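Local structure of aspartate aminotransferase (Leishmania major, 4H51) at residues B[334-346]-B[392-404]. The protein probably transfers the amino group between L-aspartate and 2-oxoglutarate, working as a homodimer with a pyridoxal 5'-phosphate cofactor. Sequence-based numbering, arbitrary orientation.
Sequences AERIRTMRRTVYD and RANMAGLTHETAL
Arg336 turns the end of its guanidinium group onto the backbone carbonyl of Leu398: NH1 and NH2 both donate to Leu398 O, each at 2.9 Å, with N-H...O angles of 139°. The oxygen lies close to the guanidinium plane, and NH2 also comes within 2.9 Å of Ala396 O at the same edge. A bend at chi3 (81°) brings the edge of the group to the turn that links strand 392-394 to helix 400-416. Beside it, the side chains of Met340 and Leu398 lie antiparallel alongside each other, Met340 SD and CG against Leu398 CB. Bends at chi2 and chi3 fold the thioether over the start of that helix, with Met340 SD 3.4 Å from Thr399 C and the methyl near the His400 backbone. There Thr399 and Thr402 form a capping box. One turn before Met340, Ile337 CG1 rests on the methyl of Ala396. Met395, also folded, runs at about a right angle to Arg341, its CG over one guanidinium face, 3.9 Å from Arg341 NH1. The far end of Met395 reaches Val344, CE lying 3.7 Å from Val344 CG2, a methyl that also touches Leu398 CD1 and Ala403 CB. Thr343 splits its branches: CG2 sits 3.6 Å from Ala403 CB, while OG1 donates to Thr339 O and accepts from a water that also bonds His400 ND1 in the ring plane. The axes of segments 334-346 and 400-404 cross at -36° and approach to 8.6 Å. The contact thus joins two helices of what is probably the small domain of this class I aminotransferase through a mostly apolar, buried layer, in which Arg336 gives the Leu398 carbonyl two donors, Arg341 is held by the carbonyls of Gly365, Phe367 and Val360 outside the turn, and the threonine-water-histidine link marks the more exposed margin.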
loop_
_atom_site.group_PDB
_atom_site.type_symbol
_atom_site.label_atom_id
_atom_site.label_comp_id
_atom_site.label_asym_id
_atom_site.label_seq_id
_atom_site.Cartn_x
_atom_site.Cartn_y
_atom_site.Cartn_z
ATOM N N ALA B 334 14.292 -5.386 -23.553
ATOM C CA ALA B 334 14.831 -6.725 -23.459
ATOM C C ALA B 334 16.026 -6.953 -24.369
ATOM O O ALA B 334 17.021 -7.585 -23.958
ATOM C CB ALA B 334 13.729 -7.749 -23.740
ATOM N N GLU B 335 15.954 -6.430 -25.594
ATOM C CA GLU B 335 17.039 -6.588 -26.541
ATOM C C GLU B 335 18.286 -5.828 -26.052
ATOM O O GLU B 335 19.398 -6.327 -26.202
ATOM C CB GLU B 335 16.626 -6.127 -27.938
ATOM C CG GLU B 335 17.733 -5.917 -28.955
ATOM C CD GLU B 335 18.457 -7.175 -29.359
ATOM O OE1 GLU B 335 17.945 -8.305 -29.153
ATOM O OE2 GLU B 335 19.570 -7.025 -29.904
ATOM N N ARG B 336 18.110 -4.629 -25.451
ATOM C CA ARG B 336 19.281 -3.876 -24.972
ATOM C C ARG B 336 19.989 -4.643 -23.866
ATOM O O ARG B 336 21.222 -4.644 -23.773
ATOM C CB ARG B 336 18.908 -2.464 -24.490
ATOM C CG ARG B 336 20.097 -1.508 -24.389
ATOM C CD ARG B 336 19.775 -0.241 -23.606
ATOM N NE ARG B 336 19.858 -0.510 -22.160
ATOM C CZ ARG B 336 20.992 -0.691 -21.475
ATOM N NH1 ARG B 336 22.185 -0.596 -22.066
ATOM N NH2 ARG B 336 20.927 -0.953 -20.168
ATOM N N ILE B 337 19.208 -5.289 -23.023
ATOM C CA ILE B 337 19.780 -6.144 -21.965
ATOM C C ILE B 337 20.604 -7.244 -22.582
ATOM O O ILE B 337 21.721 -7.533 -22.120
ATOM C CB ILE B 337 18.694 -6.749 -21.058
ATOM C CG1 ILE B 337 17.965 -5.609 -20.298
ATOM C CG2 ILE B 337 19.323 -7.737 -20.060
ATOM C CD1 ILE B 337 16.693 -6.032 -19.582
ATOM N N ARG B 338 20.067 -7.898 -23.614
ATOM C CA ARG B 338 20.845 -8.921 -24.298
ATOM C C ARG B 338 22.153 -8.407 -24.862
ATOM O O ARG B 338 23.143 -9.129 -24.796
ATOM C CB ARG B 338 20.069 -9.567 -25.442
ATOM C CG ARG B 338 18.972 -10.513 -25.044
ATOM C CD ARG B 338 18.351 -11.059 -26.341
ATOM N NE ARG B 338 16.976 -11.236 -26.013
ATOM C CZ ARG B 338 15.925 -10.569 -26.470
ATOM N NH1 ARG B 338 15.936 -9.741 -27.509
ATOM N NH2 ARG B 338 14.781 -10.878 -25.904
ATOM N N THR B 339 22.166 -7.191 -25.442
ATOM C CA THR B 339 23.374 -6.597 -25.979
ATOM C C THR B 339 24.398 -6.339 -24.876
ATOM O O THR B 339 25.593 -6.529 -25.095
ATOM C CB THR B 339 23.156 -5.320 -26.871
ATOM O OG1 THR B 339 22.826 -4.147 -26.091
ATOM C CG2 THR B 339 22.052 -5.570 -27.901
ATOM N N MET B 340 23.926 -5.982 -23.681
ATOM C CA MET B 340 24.849 -5.814 -22.540
ATOM C C MET B 340 25.445 -7.165 -22.101
ATOM O O MET B 340 26.631 -7.264 -21.782
ATOM C CB MET B 340 24.104 -5.120 -21.369
ATOM C CG MET B 340 23.707 -3.665 -21.673
ATOM S SD MET B 340 25.086 -2.579 -22.105
ATOM C CE MET B 340 25.159 -2.538 -23.927
ATOM N N ARG B 341 24.645 -8.213 -22.104
ATOM C CA ARG B 341 25.167 -9.525 -21.691
ATOM C C ARG B 341 26.221 -9.996 -22.704
ATOM O O ARG B 341 27.301 -10.469 -22.355
ATOM C CB ARG B 341 24.063 -10.558 -21.612
ATOM C CG ARG B 341 22.974 -10.321 -20.617
ATOM C CD ARG B 341 21.913 -11.380 -20.820
ATOM N NE ARG B 341 20.861 -11.274 -19.823
ATOM C CZ ARG B 341 20.976 -11.615 -18.542
ATOM N NH1 ARG B 341 22.106 -12.138 -18.075
ATOM N NH2 ARG B 341 19.942 -11.433 -17.718
ATOM N N ARG B 342 25.922 -9.779 -23.982
ATOM C CA ARG B 342 26.831 -10.179 -25.049
ATOM C C ARG B 342 28.124 -9.365 -24.962
ATOM O O ARG B 342 29.218 -9.902 -25.129
ATOM C CB ARG B 342 26.145 -10.045 -26.418
ATOM C CG ARG B 342 27.075 -10.172 -27.622
ATOM C CD ARG B 342 27.714 -11.557 -27.718
ATOM N NE ARG B 342 26.743 -12.668 -27.722
ATOM C CZ ARG B 342 27.088 -13.959 -27.873
ATOM N NH1 ARG B 342 28.366 -14.315 -28.022
ATOM N NH2 ARG B 342 26.152 -14.903 -27.878
ATOM N N THR B 343 28.017 -8.082 -24.625
ATOM C CA THR B 343 29.203 -7.271 -24.469
ATOM C C THR B 343 30.117 -7.748 -23.335
ATOM O O THR B 343 31.357 -7.769 -23.466
ATOM C CB THR B 343 28.828 -5.809 -24.203
ATOM O OG1 THR B 343 28.033 -5.313 -25.297
ATOM C CG2 THR B 343 30.039 -4.981 -24.065
ATOM N N VAL B 344 29.518 -8.071 -22.190
ATOM C CA VAL B 344 30.281 -8.584 -21.045
ATOM C C VAL B 344 30.939 -9.904 -21.426
ATOM O O VAL B 344 32.154 -10.097 -21.201
ATOM C CB VAL B 344 29.356 -8.811 -19.802
ATOM C CG1 VAL B 344 30.136 -9.434 -18.660
ATOM C CG2 VAL B 344 28.703 -7.486 -19.403
ATOM N N TYR B 345 30.138 -10.791 -22.005
ATOM C CA TYR B 345 30.568 -12.133 -22.353
ATOM C C TYR B 345 31.695 -12.115 -23.379
ATOM O O TYR B 345 32.678 -12.805 -23.183
ATOM C CB TYR B 345 29.396 -12.966 -22.834
ATOM C CG TYR B 345 29.759 -14.327 -23.370
ATOM C CD1 TYR B 345 30.157 -15.356 -22.522
ATOM C CD2 TYR B 345 29.683 -14.594 -24.741
ATOM C CE1 TYR B 345 30.486 -16.609 -23.023
ATOM C CE2 TYR B 345 30.029 -15.832 -25.255
ATOM C CZ TYR B 345 30.408 -16.841 -24.390
ATOM O OH TYR B 345 30.747 -18.077 -24.899
ATOM N N ASP B 346 31.581 -11.290 -24.421
ATOM C CA ASP B 346 32.629 -11.249 -25.465
ATOM C C ASP B 346 33.934 -10.752 -24.895
ATOM O O ASP B 346 35.015 -11.150 -25.337
ATOM C CB ASP B 346 32.201 -10.402 -26.683
ATOM C CG ASP B 346 31.165 -11.089 -27.533
ATOM O OD1 ASP B 346 31.078 -12.334 -27.513
ATOM O OD2 ASP B 346 30.390 -10.395 -28.222
ATOM N N ARG B 392 25.126 -11.086 -7.692
ATOM C CA ARG B 392 24.056 -10.595 -8.555
ATOM C C ARG B 392 24.357 -9.247 -9.159
ATOM O O ARG B 392 24.692 -8.302 -8.433
ATOM C CB ARG B 392 22.719 -10.467 -7.783
ATOM C CG ARG B 392 21.554 -10.357 -8.747
ATOM C CD ARG B 392 20.199 -10.081 -8.094
ATOM N NE ARG B 392 20.069 -8.688 -7.656
ATOM C CZ ARG B 392 19.034 -8.192 -6.960
ATOM N NH1 ARG B 392 18.031 -8.980 -6.611
ATOM N NH2 ARG B 392 19.010 -6.891 -6.617
ATOM N N ALA B 393 24.172 -9.136 -10.469
ATOM C CA ALA B 393 24.437 -7.918 -11.208
ATOM C C ALA B 393 23.200 -7.584 -12.000
ATOM O O ALA B 393 22.680 -8.448 -12.685
ATOM C CB ALA B 393 25.630 -8.107 -12.179
ATOM N N ASN B 394 22.728 -6.340 -11.901
ATOM C CA ASN B 394 21.686 -5.825 -12.776
ATOM C C ASN B 394 22.286 -5.511 -14.115
ATOM O O ASN B 394 22.871 -4.480 -14.301
ATOM C CB ASN B 394 21.046 -4.574 -12.169
ATOM C CG ASN B 394 20.064 -3.935 -13.090
ATOM O OD1 ASN B 394 19.513 -4.604 -13.964
ATOM N ND2 ASN B 394 19.886 -2.603 -12.961
ATOM N N MET B 395 22.096 -6.408 -15.074
ATOM C CA MET B 395 22.639 -6.234 -16.390
ATOM C C MET B 395 21.916 -5.147 -17.134
ATOM O O MET B 395 22.478 -4.516 -18.013
ATOM C CB MET B 395 22.605 -7.545 -17.200
ATOM C CG MET B 395 23.191 -8.750 -16.482
ATOM S SD MET B 395 24.979 -8.620 -16.160
ATOM C CE MET B 395 25.703 -8.851 -17.783
ATOM N N ALA B 396 20.684 -4.852 -16.722
ATOM C CA ALA B 396 19.931 -3.768 -17.345
ATOM C C ALA B 396 20.437 -2.397 -16.887
ATOM O O ALA B 396 20.042 -1.380 -17.436
ATOM C CB ALA B 396 18.450 -3.918 -16.990
ATOM N N GLY B 397 21.325 -2.378 -15.905
ATOM C CA GLY B 397 21.939 -1.122 -15.453
ATOM C C GLY B 397 23.208 -0.751 -16.182
ATOM O O GLY B 397 23.781 0.308 -15.923
ATOM N N LEU B 398 23.655 -1.653 -17.061
ATOM C CA LEU B 398 24.892 -1.480 -17.798
ATOM C C LEU B 398 24.755 -0.571 -19.020
ATOM O O LEU B 398 23.693 -0.463 -19.629
ATOM C CB LEU B 398 25.416 -2.831 -18.273
ATOM C CG LEU B 398 25.956 -3.782 -17.248
ATOM C CD1 LEU B 398 26.183 -5.171 -17.871
ATOM C CD2 LEU B 398 27.206 -3.229 -16.552
ATOM N N THR B 399 25.868 0.041 -19.373
ATOM C CA THR B 399 26.090 0.655 -20.675
ATOM C C THR B 399 27.231 -0.110 -21.353
ATOM O O THR B 399 27.945 -0.894 -20.702
ATOM C CB THR B 399 26.477 2.129 -20.512
ATOM O OG1 THR B 399 27.786 2.239 -19.936
ATOM C CG2 THR B 399 25.404 2.904 -19.658
ATOM N N HIS B 400 27.398 0.090 -22.657
ATOM C CA HIS B 400 28.548 -0.474 -23.367
ATOM C C HIS B 400 29.785 -0.298 -22.527
ATOM O O HIS B 400 30.505 -1.254 -22.242
ATOM C CB HIS B 400 28.723 0.198 -24.732
ATOM C CG HIS B 400 29.970 -0.238 -25.470
ATOM N ND1 HIS B 400 30.054 -1.433 -26.115
ATOM C CD2 HIS B 400 31.214 0.382 -25.622
ATOM C CE1 HIS B 400 31.281 -1.562 -26.653
ATOM N NE2 HIS B 400 31.989 -0.445 -26.360
ATOM N N GLU B 401 30.014 0.931 -22.105
ATOM C CA GLU B 401 31.187 1.296 -21.329
ATOM C C GLU B 401 31.293 0.503 -20.013
ATOM O O GLU B 401 32.358 -0.066 -19.709
ATOM C CB GLU B 401 31.158 2.806 -21.108
ATOM C CG GLU B 401 32.312 3.466 -20.359
ATOM C CD GLU B 401 32.153 4.997 -20.301
ATOM O OE1 GLU B 401 31.396 5.518 -19.450
ATOM O OE2 GLU B 401 32.798 5.697 -21.096
ATOM N N THR B 402 30.221 0.430 -19.231
ATOM C CA THR B 402 30.314 -0.241 -17.925
ATOM C C THR B 402 30.258 -1.774 -18.051
ATOM O O THR B 402 30.759 -2.455 -17.182
ATOM C CB THR B 402 29.301 0.314 -16.879
ATOM O OG1 THR B 402 27.958 0.210 -17.383
ATOM C CG2 THR B 402 29.617 1.816 -16.578
ATOM N N ALA B 403 29.724 -2.302 -19.159
ATOM C CA ALA B 403 29.834 -3.738 -19.457
ATOM C C ALA B 403 31.306 -4.178 -19.581
ATOM O O ALA B 403 31.731 -5.223 -19.034
ATOM C CB ALA B 403 29.087 -4.077 -20.743
ATOM N N LEU B 404 32.066 -3.409 -20.345
ATOM C CA LEU B 404 33.501 -3.664 -20.481
ATOM C C LEU B 404 34.160 -3.533 -19.106
ATOM O O LEU B 404 34.963 -4.360 -18.750
ATOM C CB LEU B 404 34.125 -2.702 -21.492
ATOM C CG LEU B 404 33.638 -2.811 -22.964
ATOM C CD1 LEU B 404 34.346 -1.799 -23.841
ATOM C CD2 LEU B 404 33.763 -4.216 -23.561
HETATM O O HOH W 1 27.907 -2.824 -26.435
#